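Oxidoreductase (Corynebacterium diphtheriae, PDB 3K1Y) probably acts as an FMN-dependent oxidoreductase of the NADPH-dependent FMN reductase family, built on a flavodoxin-like fold. Local coordinates at residues 116-124 against 140-149; 151-159 against 171-182. All coordinates share one frame; numbering follows the deposited sequence.

Contact 1 (116-124 against 140-149)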
loop_
_atom_site.group_PDB
_atom_site.type_symbol
_atom_site.label_atom_id
_atom_site.label_comp_id
_atom_site.label_asym_id
_atom_site.label_seq_id
_atom_site.Cartn_x
_atom_site.Cartn_y
_atom_site.Cartn_z
ATOM N N LEU A 116 -9.351 -16.770 10.804
ATOM C CA LEU A 116 -8.107 -17.219 10.195
ATOM C C LEU A 116 -6.831 -16.987 11.011
ATOM O O LEU A 116 -5.773 -16.730 10.439
ATOM C CB LEU A 116 -7.953 -16.541 8.835
ATOM C CG LEU A 116 -9.049 -16.798 7.811
ATOM C CD1 LEU A 116 -8.913 -15.830 6.626
ATOM C CD2 LEU A 116 -8.952 -18.238 7.361
ATOM N N THR A 117 -6.907 -17.082 12.332
ATOM C CA THR A 117 -5.711 -16.866 13.142
ATOM C C THR A 117 -4.722 -18.022 13.002
ATOM O O THR A 117 -5.086 -19.182 13.201
ATOM C CB THR A 117 -6.063 -16.710 14.635
ATOM O OG1 THR A 117 -6.961 -15.603 14.799
ATOM C CG2 THR A 117 -4.794 -16.470 15.460
ATOM N N GLY A 118 -3.478 -17.701 12.656
ATOM C CA GLY A 118 -2.456 -18.725 12.505
ATOM C C GLY A 118 -2.539 -19.583 11.244
ATOM O O GLY A 118 -1.699 -20.459 11.026
HETATM N N MSE A 119 -3.526 -19.313 10.399
HETATM C CA MSE A 119 -3.740 -20.068 9.166
HETATM C C MSE A 119 -2.669 -19.936 8.070
HETATM O O MSE A 119 -2.504 -18.864 7.482
HETATM C CB MSE A 119 -5.100 -19.679 8.576
HETATM C CG MSE A 119 -5.486 -20.408 7.302
HETATM SE SE MSE A 119 -5.790 -22.291 7.619
HETATM C CE MSE A 119 -7.504 -22.199 8.508
ATOM N N PRO A 120 -1.925 -21.028 7.786
ATOM C CA PRO A 120 -0.897 -20.966 6.735
ATOM C C PRO A 120 -1.676 -20.584 5.481
ATOM O O PRO A 120 -2.749 -21.145 5.245
ATOM C CB PRO A 120 -0.354 -22.391 6.697
ATOM C CG PRO A 120 -0.519 -22.849 8.141
ATOM C CD PRO A 120 -1.897 -22.328 8.488
ATOM N N THR A 121 -1.148 -19.643 4.692
ATOM C CA THR A 121 -1.859 -19.121 3.525
ATOM C C THR A 121 -1.028 -18.638 2.328
ATOM O O THR A 121 -0.017 -17.947 2.493
ATOM C CB THR A 121 -2.731 -17.902 3.948
ATOM O OG1 THR A 121 -3.693 -18.309 4.924
ATOM C CG2 THR A 121 -3.453 -17.295 2.746
ATOM N N ILE A 122 -1.487 -18.982 1.124
ATOM C CA ILE A 122 -0.854 -18.523 -0.112
ATOM C C ILE A 122 -1.833 -17.520 -0.723
ATOM O O ILE A 122 -3.020 -17.830 -0.896
ATOM C CB ILE A 122 -0.685 -19.639 -1.165
ATOM C CG1 ILE A 122 0.531 -20.507 -0.853
ATOM C CG2 ILE A 122 -0.552 -19.012 -2.562
ATOM C CD1 ILE A 122 0.663 -21.694 -1.781
ATOM N N ILE A 123 -1.352 -16.327 -1.043
ATOM C CA ILE A 123 -2.219 -15.331 -1.658
ATOM C C ILE A 123 -1.958 -15.313 -3.169
ATOM O O ILE A 123 -0.815 -15.433 -3.618
ATOM C CB ILE A 123 -1.998 -13.935 -1.032
ATOM C CG1 ILE A 123 -0.519 -13.565 -1.060
ATOM C CG2 ILE A 123 -2.511 -13.935 0.419
ATOM C CD1 ILE A 123 -0.250 -12.165 -0.563
ATOM N N ALA A 124 -3.020 -15.204 -3.954
ATOM C CA ALA A 124 -2.876 -15.204 -5.398
ATOM C C ALA A 124 -3.892 -14.330 -6.143
ATOM O O ALA A 124 -5.030 -14.133 -5.695
ATOM C CB ALA A 124 -2.941 -16.644 -5.916
ATOM N N LEU A 140 -3.777 -7.826 -0.683
ATOM C CA LEU A 140 -4.095 -9.132 -0.084
ATOM C C LEU A 140 -3.284 -9.477 1.150
ATOM O O LEU A 140 -3.818 -10.004 2.135
ATOM C CB LEU A 140 -3.928 -10.269 -1.087
ATOM C CG LEU A 140 -5.053 -10.400 -2.111
ATOM C CD1 LEU A 140 -4.796 -9.424 -3.248
ATOM C CD2 LEU A 140 -5.107 -11.828 -2.627
ATOM N N ARG A 141 -1.993 -9.193 1.096
ATOM C CA ARG A 141 -1.118 -9.488 2.214
ATOM C C ARG A 141 -1.586 -8.717 3.454
ATOM O O ARG A 141 -1.867 -9.305 4.497
ATOM C CB ARG A 141 0.323 -9.127 1.833
ATOM C CG ARG A 141 1.368 -9.595 2.825
ATOM C CD ARG A 141 2.626 -10.063 2.113
ATOM N NE ARG A 141 3.060 -11.314 2.719
ATOM C CZ ARG A 141 3.422 -12.396 2.047
ATOM N NH1 ARG A 141 3.417 -12.400 0.719
ATOM N NH2 ARG A 141 3.757 -13.489 2.714
ATOM N N PRO A 142 -1.700 -7.392 3.351
ATOM C CA PRO A 142 -2.148 -6.643 4.533
ATOM C C PRO A 142 -3.468 -7.179 5.098
ATOM O O PRO A 142 -3.664 -7.202 6.311
ATOM C CB PRO A 142 -2.288 -5.216 4.012
ATOM C CG PRO A 142 -1.251 -5.167 2.887
ATOM C CD PRO A 142 -1.478 -6.497 2.203
ATOM N N LEU A 143 -4.365 -7.612 4.212
ATOM C CA LEU A 143 -5.662 -8.140 4.632
ATOM C C LEU A 143 -5.520 -9.441 5.418
ATOM O O LEU A 143 -6.119 -9.594 6.482
ATOM C CB LEU A 143 -6.569 -8.375 3.418
ATOM C CG LEU A 143 -7.952 -8.958 3.745
ATOM C CD1 LEU A 143 -8.723 -7.999 4.632
ATOM C CD2 LEU A 143 -8.732 -9.227 2.454
ATOM N N LEU A 144 -4.731 -10.374 4.890
ATOM C CA LEU A 144 -4.521 -11.658 5.552
ATOM C C LEU A 144 -3.706 -11.495 6.827
ATOM O O LEU A 144 -3.938 -12.204 7.811
ATOM C CB LEU A 144 -3.822 -12.645 4.610
ATOM C CG LEU A 144 -4.717 -13.514 3.717
ATOM C CD1 LEU A 144 -5.511 -14.482 4.583
ATOM C CD2 LEU A 144 -5.655 -12.643 2.893
ATOM N N SER A 145 -2.751 -10.564 6.813
ATOM C CA SER A 145 -1.930 -10.324 7.994
ATOM C C SER A 145 -2.757 -9.691 9.095
ATOM O O SER A 145 -2.571 -9.999 10.269
ATOM C CB SER A 145 -0.746 -9.425 7.656
ATOM O OG SER A 145 0.144 -10.107 6.789
ATOM N N TYR A 146 -3.669 -8.801 8.721
ATOM C CA TYR A 146 -4.524 -8.169 9.712
ATOM C C TYR A 146 -5.334 -9.227 10.461
ATOM O O TYR A 146 -5.675 -9.042 11.625
ATOM C CB TYR A 146 -5.499 -7.187 9.064
ATOM C CG TYR A 146 -6.507 -6.662 10.057
ATOM C CD1 TYR A 146 -6.124 -5.780 11.073
ATOM C CD2 TYR A 146 -7.831 -7.096 10.027
ATOM C CE1 TYR A 146 -7.043 -5.350 12.037
ATOM C CE2 TYR A 146 -8.752 -6.677 10.983
ATOM C CZ TYR A 146 -8.357 -5.807 11.982
ATOM O OH TYR A 146 -9.275 -5.406 12.924
HETATM N N MSE A 147 -5.663 -10.326 9.791
HETATM C CA MSE A 147 -6.425 -11.373 10.451
HETATM C C MSE A 147 -5.508 -12.392 11.100
HETATM O O MSE A 147 -5.948 -13.435 11.582
HETATM C CB MSE A 147 -7.373 -12.044 9.468
HETATM C CG MSE A 147 -8.592 -11.195 9.206
HETATM SE SE MSE A 147 -9.817 -11.976 7.978
HETATM C CE MSE A 147 -8.948 -11.409 6.356
ATOM N N ARG A 148 -4.224 -12.059 11.110
ATOM C CA ARG A 148 -3.200 -12.891 11.710
ATOM C C ARG A 148 -2.951 -14.223 11.018
ATOM O O ARG A 148 -2.489 -15.180 11.642
ATOM C CB ARG A 148 -3.511 -13.101 13.195
ATOM C CG ARG A 148 -3.547 -11.806 13.995
ATOM C CD ARG A 148 -3.987 -12.063 15.418
ATOM N NE ARG A 148 -3.073 -12.964 16.116
ATOM C CZ ARG A 148 -3.341 -13.536 17.284
ATOM N NH1 ARG A 148 -4.500 -13.296 17.878
ATOM N NH2 ARG A 148 -2.460 -14.348 17.852
ATOM N N ALA A 149 -3.258 -14.286 9.728
ATOM C CA ALA A 149 -2.987 -15.492 8.951
ATOM C C ALA A 149 -1.480 -15.455 8.652
ATOM O O ALA A 149 -0.909 -14.374 8.483
ATOM C CB ALA A 149 -3.766 -15.462 7.649
HETATM O O HOH W 1 -8.873 -14.430 11.769
#

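Contact 2 (151-159 against 171-182)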
loop_
_atom_site.group_PDB
_atom_site.type_symbol
_atom_site.label_atom_id
_atom_site.label_comp_id
_atom_site.label_asym_id
_atom_site.label_seq_id
_atom_site.Cartn_x
_atom_site.Cartn_y
_atom_site.Cartn_z
ATOM N N VAL A 151 1.032 -15.719 6.062
ATOM C CA VAL A 151 1.124 -15.773 4.602
ATOM C C VAL A 151 2.507 -16.166 4.096
ATOM O O VAL A 151 3.499 -15.478 4.372
ATOM C CB VAL A 151 0.745 -14.411 3.977
ATOM C CG1 VAL A 151 0.928 -14.456 2.466
ATOM C CG2 VAL A 151 -0.697 -14.074 4.316
ATOM N N VAL A 152 2.575 -17.262 3.341
ATOM C CA VAL A 152 3.865 -17.697 2.829
ATOM C C VAL A 152 4.437 -16.616 1.926
ATOM O O VAL A 152 3.705 -15.965 1.168
ATOM C CB VAL A 152 3.775 -19.037 2.072
ATOM C CG1 VAL A 152 3.093 -20.065 2.956
ATOM C CG2 VAL A 152 3.058 -18.872 0.742
ATOM N N PRO A 153 5.756 -16.395 2.014
ATOM C CA PRO A 153 6.501 -15.398 1.242
ATOM C C PRO A 153 6.199 -15.352 -0.250
ATOM O O PRO A 153 6.192 -14.280 -0.857
ATOM C CB PRO A 153 7.953 -15.779 1.508
ATOM C CG PRO A 153 7.904 -16.318 2.896
ATOM C CD PRO A 153 6.676 -17.201 2.836
ATOM N N THR A 154 5.949 -16.507 -0.848
ATOM C CA THR A 154 5.707 -16.534 -2.279
ATOM C C THR A 154 4.267 -16.306 -2.696
ATOM O O THR A 154 3.428 -17.211 -2.603
ATOM C CB THR A 154 6.179 -17.859 -2.887
ATOM O OG1 THR A 154 7.532 -18.108 -2.485
ATOM C CG2 THR A 154 6.105 -17.807 -4.398
ATOM N N GLY A 155 3.991 -15.089 -3.162
ATOM C CA GLY A 155 2.661 -14.760 -3.632
ATOM C C GLY A 155 2.610 -15.225 -5.069
ATOM O O GLY A 155 3.640 -15.306 -5.724
ATOM N N VAL A 156 1.419 -15.533 -5.570
ATOM C CA VAL A 156 1.284 -16.001 -6.938
ATOM C C VAL A 156 0.420 -15.088 -7.798
ATOM O O VAL A 156 -0.805 -15.090 -7.674
ATOM C CB VAL A 156 0.669 -17.411 -6.969
ATOM C CG1 VAL A 156 0.604 -17.922 -8.393
ATOM C CG2 VAL A 156 1.483 -18.344 -6.109
ATOM N N PHE A 157 1.054 -14.313 -8.670
ATOM C CA PHE A 157 0.306 -13.439 -9.563
ATOM C C PHE A 157 0.408 -13.969 -10.989
ATOM O O PHE A 157 1.466 -13.925 -11.608
ATOM C CB PHE A 157 0.832 -12.005 -9.537
ATOM C CG PHE A 157 -0.053 -11.037 -10.269
ATOM C CD1 PHE A 157 -1.153 -10.466 -9.633
ATOM C CD2 PHE A 157 0.180 -10.734 -11.610
ATOM C CE1 PHE A 157 -2.019 -9.603 -10.319
ATOM C CE2 PHE A 157 -0.672 -9.875 -12.312
ATOM C CZ PHE A 157 -1.779 -9.306 -11.663
ATOM N N ALA A 158 -0.707 -14.464 -11.510
ATOM C CA ALA A 158 -0.733 -15.004 -12.855
ATOM C C ALA A 158 -1.186 -13.996 -13.897
ATOM O O ALA A 158 -2.323 -13.523 -13.879
ATOM C CB ALA A 158 -1.630 -16.236 -12.906
ATOM N N ALA A 159 -0.272 -13.665 -14.800
ATOM C CA ALA A 159 -0.561 -12.758 -15.904
ATOM C C ALA A 159 -0.737 -13.726 -17.064
ATOM O O ALA A 159 0.216 -14.366 -17.486
ATOM C CB ALA A 159 0.616 -11.845 -16.144
ATOM N N PHE A 171 7.216 -19.598 -14.285
ATOM C CA PHE A 171 6.057 -19.314 -13.460
ATOM C C PHE A 171 5.533 -20.577 -12.792
ATOM O O PHE A 171 5.078 -20.532 -11.646
ATOM C CB PHE A 171 4.951 -18.676 -14.304
ATOM C CG PHE A 171 3.708 -18.368 -13.529
ATOM C CD1 PHE A 171 3.755 -17.518 -12.430
ATOM C CD2 PHE A 171 2.493 -18.934 -13.891
ATOM C CE1 PHE A 171 2.602 -17.236 -11.694
ATOM C CE2 PHE A 171 1.332 -18.659 -13.166
ATOM C CZ PHE A 171 1.385 -17.809 -12.065
ATOM N N ASN A 172 5.595 -21.702 -13.501
ATOM C CA ASN A 172 5.119 -22.965 -12.939
ATOM C C ASN A 172 6.001 -23.455 -11.797
ATOM O O ASN A 172 5.542 -24.169 -10.902
ATOM C CB ASN A 172 5.020 -24.040 -14.020
ATOM C CG ASN A 172 3.686 -24.008 -14.736
ATOM O OD1 ASN A 172 2.630 -23.985 -14.096
ATOM N ND2 ASN A 172 3.720 -24.009 -16.065
ATOM N N LYS A 173 7.266 -23.062 -11.831
ATOM C CA LYS A 173 8.199 -23.447 -10.790
ATOM C C LYS A 173 7.825 -22.613 -9.568
ATOM O O LYS A 173 7.861 -23.091 -8.434
ATOM C CB LYS A 173 9.624 -23.120 -11.231
ATOM C CG LYS A 173 10.670 -24.118 -10.789
ATOM C CD LYS A 173 10.482 -25.463 -11.480
ATOM C CE LYS A 173 10.538 -25.319 -12.993
ATOM N NZ LYS A 173 11.801 -24.678 -13.448
ATOM N N ARG A 174 7.449 -21.360 -9.821
ATOM C CA ARG A 174 7.072 -20.431 -8.764
ATOM C C ARG A 174 5.869 -20.949 -7.968
ATOM O O ARG A 174 5.821 -20.821 -6.737
ATOM C CB ARG A 174 6.760 -19.067 -9.367
ATOM C CG ARG A 174 6.722 -17.968 -8.343
ATOM C CD ARG A 174 6.316 -16.643 -8.934
ATOM N NE ARG A 174 5.931 -15.737 -7.856
ATOM C CZ ARG A 174 6.783 -15.211 -6.981
ATOM N NH1 ARG A 174 8.077 -15.489 -7.071
ATOM N NH2 ARG A 174 6.335 -14.451 -5.987
ATOM N N ILE A 175 4.901 -21.532 -8.669
ATOM C CA ILE A 175 3.718 -22.094 -8.016
ATOM C C ILE A 175 4.173 -23.199 -7.054
ATOM O O ILE A 175 3.726 -23.270 -5.913
ATOM C CB ILE A 175 2.741 -22.692 -9.056
ATOM C CG1 ILE A 175 2.160 -21.573 -9.932
ATOM C CG2 ILE A 175 1.636 -23.461 -8.350
ATOM C CD1 ILE A 175 1.196 -22.052 -10.996
ATOM N N ALA A 176 5.081 -24.049 -7.526
ATOM C CA ALA A 176 5.607 -25.133 -6.707
ATOM C C ALA A 176 6.251 -24.583 -5.431
ATOM O O ALA A 176 6.038 -25.128 -4.344
ATOM C CB ALA A 176 6.623 -25.951 -7.500
ATOM N N ARG A 177 7.028 -23.505 -5.553
ATOM C CA ARG A 177 7.668 -22.920 -4.375
ATOM C C ARG A 177 6.625 -22.530 -3.330
ATOM O O ARG A 177 6.747 -22.894 -2.161
ATOM C CB ARG A 177 8.505 -21.695 -4.747
ATOM C CG ARG A 177 9.197 -21.057 -3.545
ATOM C CD ARG A 177 10.033 -19.858 -3.947
ATOM N NE ARG A 177 11.001 -20.217 -4.974
ATOM C CZ ARG A 177 11.795 -19.355 -5.598
ATOM N NH1 ARG A 177 11.742 -18.061 -5.302
ATOM N NH2 ARG A 177 12.638 -19.791 -6.525
ATOM N N ALA A 178 5.605 -21.784 -3.753
ATOM C CA ALA A 178 4.530 -21.385 -2.842
ATOM C C ALA A 178 3.867 -22.654 -2.301
ATOM O O ALA A 178 3.569 -22.763 -1.111
ATOM C CB ALA A 178 3.507 -20.544 -3.573
ATOM N N ALA A 179 3.641 -23.614 -3.185
ATOM C CA ALA A 179 3.037 -24.880 -2.786
ATOM C C ALA A 179 3.888 -25.557 -1.702
ATOM O O ALA A 179 3.364 -26.020 -0.685
ATOM C CB ALA A 179 2.905 -25.797 -3.996
ATOM N N GLY A 180 5.199 -25.604 -1.927
ATOM C CA GLY A 180 6.093 -26.217 -0.967
ATOM C C GLY A 180 6.077 -25.474 0.351
ATOM O O GLY A 180 6.020 -26.086 1.423
ATOM N N GLU A 181 6.129 -24.148 0.281
ATOM C CA GLU A 181 6.114 -23.334 1.491
ATOM C C GLU A 181 4.861 -23.651 2.299
ATOM O O GLU A 181 4.930 -23.914 3.501
ATOM C CB GLU A 181 6.144 -21.842 1.135
ATOM C CG GLU A 181 7.534 -21.271 0.895
ATOM C CD GLU A 181 7.505 -19.966 0.098
ATOM O OE1 GLU A 181 6.655 -19.096 0.395
ATOM O OE2 GLU A 181 8.337 -19.809 -0.826
ATOM N N LEU A 182 3.715 -23.640 1.630
ATOM C CA LEU A 182 2.457 -23.918 2.301
ATOM C C LEU A 182 2.398 -25.368 2.803
ATOM O O LEU A 182 1.902 -25.627 3.909
ATOM C CB LEU A 182 1.291 -23.613 1.355
ATOM C CG LEU A 182 -0.146 -23.778 1.854
ATOM C CD1 LEU A 182 -0.362 -23.044 3.170
ATOM C CD2 LEU A 182 -1.086 -23.241 0.796
HETATM O O HOH W 2 9.777 -16.702 -3.622
#

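Contact 1 (116-124 against 140-149)
Ile123 holds CG1 between its backbone N and carbonyl carbon (chi1 53°), and this spreads its two branches over the helix. The Ile123 and Leu144 side chains slide past each other in opposite directions, Ile123 CG2 4.0 Å from Leu144 CG. Ile123 CD1 ends 3.8 Å from the backbone N of Arg141. Ile123 CB meets Leu140 CD2. In Thr117, CG2 lies anti to the backbone N (chi1 -59°). Thr117 CG2 sits over the centre of one face of the Arg148 guanidinium, 3.7 Å from Arg148 CZ.

Between these ends, the Thr121 side chain crosses that of Leu144 at about a right angle, Thr121 CG2 3.9 Å from Leu144 CD1. Thr121 OG1 donates to Met119 O at 2.9 Å. Leu116 CD1 meets both Leu144 CD1 and the selenium of selenomethionine Met147.

The one direct hydrogen bond across the contact runs from Gly118 N to Arg148 O, 2.9 Å long and fairly straight (159° at the hydrogen). The donor stands above the carbonyl plane. Gly118 lies in a type II turn, and Arg148 is the C-prime residue of the Schellman motif that ends the helix. Water 1 bridges Leu116 N and Met147 O.

Arg141 NH2 hydrogen-bonds to Val152 O of the next strand. The chemistry is thus divided: an apolar seam joins strand 120-127 to helix 135-146 in a beta-alpha-beta unit, while backbone polar groups tie the turn to the helix end.

Contact 2 (151-159 against 171-182)
The carboxylate of Glu181 grips Thr154 twice. Thr154 N donates to Glu181 OE1 at 3.0 Å (155° at the hydrogen), on the syn lone pair. Thr154 OG1 donates to Glu181 OE2 at 2.5 Å, a length that is doubtful in detail, on the syn side and 21° out of the carboxylate plane. Two bonds to one residue would hold the carboxylate's rotation. Val152 CB and the Pro153 ring pack against OE1 of Glu181.

Arg174 reaches the next residue. Its CG is anti to the backbone N (chi1 -165°), and the chain runs extended as far as NE. Arg174 NH2 donates to Gly155 O at 2.8 Å, in the carbonyl plane though tilted from the guanidinium plane, and Arg174 NE adds a weak bond to the same oxygen. Thr154 CG2 lies over the centre of one guanidinium face, 3.7 Å from Arg174 CZ.

Further along, Val156 CG1 meets Phe171 CZ at 3.8 Å, the two side chains crossing at about a right angle. Val156 CG2 touches Ala178 CB at 3.9 Å. Ala158 CB packs on Phe171 CZ at 3.5 Å.

A second shell holds these groups. Water 2 donates to Thr154 OG1 and accepts from Arg177 NH1, in the plane of that guanidinium. Ile30 of helix 26-44 covers Val156 and Ala158. Backbone bonds to strand 120-127 hold Val152, Val156 and Ala158.

Helix 165-188 thus packs through apolar side chains against the sheet's outermost strand within this chain. Arg174 binds backbone alone; Glu181 takes the backbone N and hydroxyl of Thr154. Their charges would probably strengthen these bonds.

In the fold
Contact 1 and contact 2 follow each other in the chain, with centres about 15 Å apart. They meet along neighbouring parallel strands 120-127 and 150-159, where Val152 N lies 2.8 Å from Thr121 O, a probable hydrogen bond. The side chain of Arg141 also ties the two contacts together. Helices 135-146 and 165-188 cover opposite faces of the sheet: Ile123 faces the first, while Ile122 turns to the second and packs on Ala178 and Leu182. Both contacts also touch the second subunit. In flavodoxin-like proteins FMN binds at the C-terminal ends of the strands; neither contact is seen to touch a flavin here.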